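Local atomic coordinates of sensor-type histidine kinase prrB (Mycobacterium tuberculosis, PDB entry 1YSR), a protein that uses ATP to phosphorylate a histidine, probably as the sensor of the PrrB/PrrA two-component system, and is here represented by its C-terminal ATP-binding domain. Residues 117-122 and 140-145. Residues are numbered along the deposited sequence; the frame is centred on the assembly and turned at random.
Sequences ALVAQQ and ARLVLR
V119 of helix 117-125 meets L142 and L144 of strand 140-147 in the core of the alpha/beta sandwich typical of the GHKL ATPase fold, in which helices pack on one face of a mixed sheet. The backbones stay well apart, with V119 CA 8.2 Å from L144 CA, and no hydrogen bond joins the two segments; the touching side chains are all apolar, and the segments bury 136 Å² between them. V119 supplies about half of that area. Its chi1 of -180° swings CG1 away from the backbone N and toward both leucines, whereas CG2 adds a marginal contact, 4.1 Å from L142 CD2. L142 reaches V119 tip to tip and offers both branches, CD2 lying 3.9 Å and CD1 4.1 Å from V119 CG1. Strand alternation brings L144 to the same face and turns V143 to the opposite one, where it touches E79 and E133. Helix 44-61 also packs here, N53 on V119 and A54 on L142. L144 uses a single branch and meets V119 at a slant. Its chi2 of -143° is not staggered, which leaves doubtful the exact placing of its CD2, unusually close to V119 CG1 at 3.3 Å.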
loop_
_atom_site.group_PDB
_atom_site.type_symbol
_atom_site.label_atom_id
_atom_site.label_comp_id
_atom_site.label_asym_id
_atom_site.label_seq_id
_atom_site.Cartn_x
_atom_site.Cartn_y
_atom_site.Cartn_z
ATOM N N ALA A 117 -13.311 7.555 14.165
ATOM C CA ALA A 117 -12.189 8.415 14.535
ATOM C C ALA A 117 -10.867 8.012 13.900
ATOM O O ALA A 117 -10.014 8.890 13.678
ATOM C CB ALA A 117 -12.003 8.455 16.015
ATOM N N LEU A 118 -10.692 6.706 13.637
ATOM C CA LEU A 118 -9.457 6.226 12.959
ATOM C C LEU A 118 -9.372 6.807 11.583
ATOM O O LEU A 118 -8.315 7.267 11.147
ATOM C CB LEU A 118 -9.378 4.698 12.858
ATOM C CG LEU A 118 -8.813 3.831 13.994
ATOM C CD1 LEU A 118 -8.789 2.347 13.554
ATOM C CD2 LEU A 118 -7.433 4.312 14.419
ATOM N N VAL A 119 -10.505 6.814 10.900
ATOM C CA VAL A 119 -10.605 7.399 9.599
ATOM C C VAL A 119 -10.250 8.877 9.637
ATOM O O VAL A 119 -9.425 9.355 8.866
ATOM C CB VAL A 119 -12.008 7.177 9.012
ATOM C CG1 VAL A 119 -12.099 7.783 7.653
ATOM C CG2 VAL A 119 -12.326 5.686 8.930
ATOM N N ALA A 120 -10.885 9.649 10.537
ATOM C CA ALA A 120 -10.548 11.057 10.640
ATOM C C ALA A 120 -9.073 11.312 10.933
ATOM O O ALA A 120 -8.458 12.214 10.359
ATOM C CB ALA A 120 -11.452 11.746 11.710
ATOM N N GLN A 121 -8.510 10.506 11.821
ATOM C CA GLN A 121 -7.109 10.625 12.187
ATOM C C GLN A 121 -6.200 10.467 10.949
ATOM O O GLN A 121 -5.273 11.233 10.725
ATOM C CB GLN A 121 -6.774 9.550 13.206
ATOM C CG GLN A 121 -5.438 9.701 13.924
ATOM C CD GLN A 121 -4.934 8.362 14.453
ATOM O OE1 GLN A 121 -3.768 8.018 14.263
ATOM N NE2 GLN A 121 -5.809 7.599 15.091
ATOM N N GLN A 122 -6.449 9.416 10.191
ATOM C CA GLN A 122 -5.676 9.205 8.937
ATOM C C GLN A 122 -5.858 10.326 7.905
ATOM O O GLN A 122 -4.885 10.798 7.267
ATOM C CB GLN A 122 -5.977 7.793 8.398
ATOM C CG GLN A 122 -5.443 6.705 9.275
ATOM C CD GLN A 122 -3.915 6.805 9.356
ATOM O OE1 GLN A 122 -3.249 7.155 8.374
ATOM N NE2 GLN A 122 -3.386 6.567 10.530
ATOM N N ALA A 140 -24.558 4.893 4.502
ATOM C CA ALA A 140 -23.596 5.967 4.663
ATOM C C ALA A 140 -22.685 6.053 3.435
ATOM O O ALA A 140 -22.434 5.035 2.781
ATOM C CB ALA A 140 -22.782 5.687 5.902
ATOM N N ARG A 141 -22.186 7.259 3.152
ATOM C CA ARG A 141 -21.132 7.464 2.215
ATOM C C ARG A 141 -20.035 8.196 3.020
ATOM O O ARG A 141 -20.240 9.352 3.486
ATOM C CB ARG A 141 -21.643 8.344 1.080
ATOM C CG ARG A 141 -20.596 8.773 0.088
ATOM C CD ARG A 141 -21.292 9.251 -1.209
ATOM N NE ARG A 141 -20.461 10.231 -1.861
ATOM C CZ ARG A 141 -19.597 9.934 -2.809
ATOM N NH1 ARG A 141 -19.498 8.689 -3.225
ATOM N NH2 ARG A 141 -18.857 10.893 -3.352
ATOM N N LEU A 142 -18.914 7.518 3.246
ATOM C CA LEU A 142 -17.800 8.165 3.918
ATOM C C LEU A 142 -16.820 8.618 2.866
ATOM O O LEU A 142 -16.366 7.806 2.047
ATOM C CB LEU A 142 -17.112 7.176 4.865
ATOM C CG LEU A 142 -15.798 7.526 5.598
ATOM C CD1 LEU A 142 -15.853 8.775 6.289
ATOM C CD2 LEU A 142 -15.595 6.438 6.592
ATOM N N VAL A 143 -16.471 9.905 2.897
ATOM C CA VAL A 143 -15.683 10.482 1.871
ATOM C C VAL A 143 -14.398 11.007 2.458
ATOM O O VAL A 143 -14.412 11.788 3.403
ATOM C CB VAL A 143 -16.375 11.659 1.124
ATOM C CG1 VAL A 143 -15.520 12.007 -0.066
ATOM C CG2 VAL A 143 -17.732 11.275 0.616
ATOM N N LEU A 144 -13.279 10.568 1.904
ATOM C CA LEU A 144 -11.970 11.085 2.390
ATOM C C LEU A 144 -11.437 11.894 1.289
ATOM O O LEU A 144 -11.321 11.398 0.192
ATOM C CB LEU A 144 -10.977 9.972 2.590
ATOM C CG LEU A 144 -11.140 8.874 3.587
ATOM C CD1 LEU A 144 -9.726 8.618 4.103
ATOM C CD2 LEU A 144 -12.072 9.266 4.673
ATOM N N ARG A 145 -11.140 13.158 1.547
ATOM C CA ARG A 145 -10.626 14.020 0.514
ATOM C C ARG A 145 -9.166 14.363 0.801
ATOM O O ARG A 145 -8.877 15.042 1.769
ATOM C CB ARG A 145 -11.462 15.279 0.423
ATOM C CG ARG A 145 -12.827 15.033 -0.145
ATOM C CD ARG A 145 -13.634 16.309 -0.230
ATOM N NE ARG A 145 -14.982 16.138 0.288
ATOM C CZ ARG A 145 -15.992 15.733 -0.456
ATOM N NH1 ARG A 145 -15.772 15.459 -1.725
ATOM N NH2 ARG A 145 -17.201 15.597 0.047
#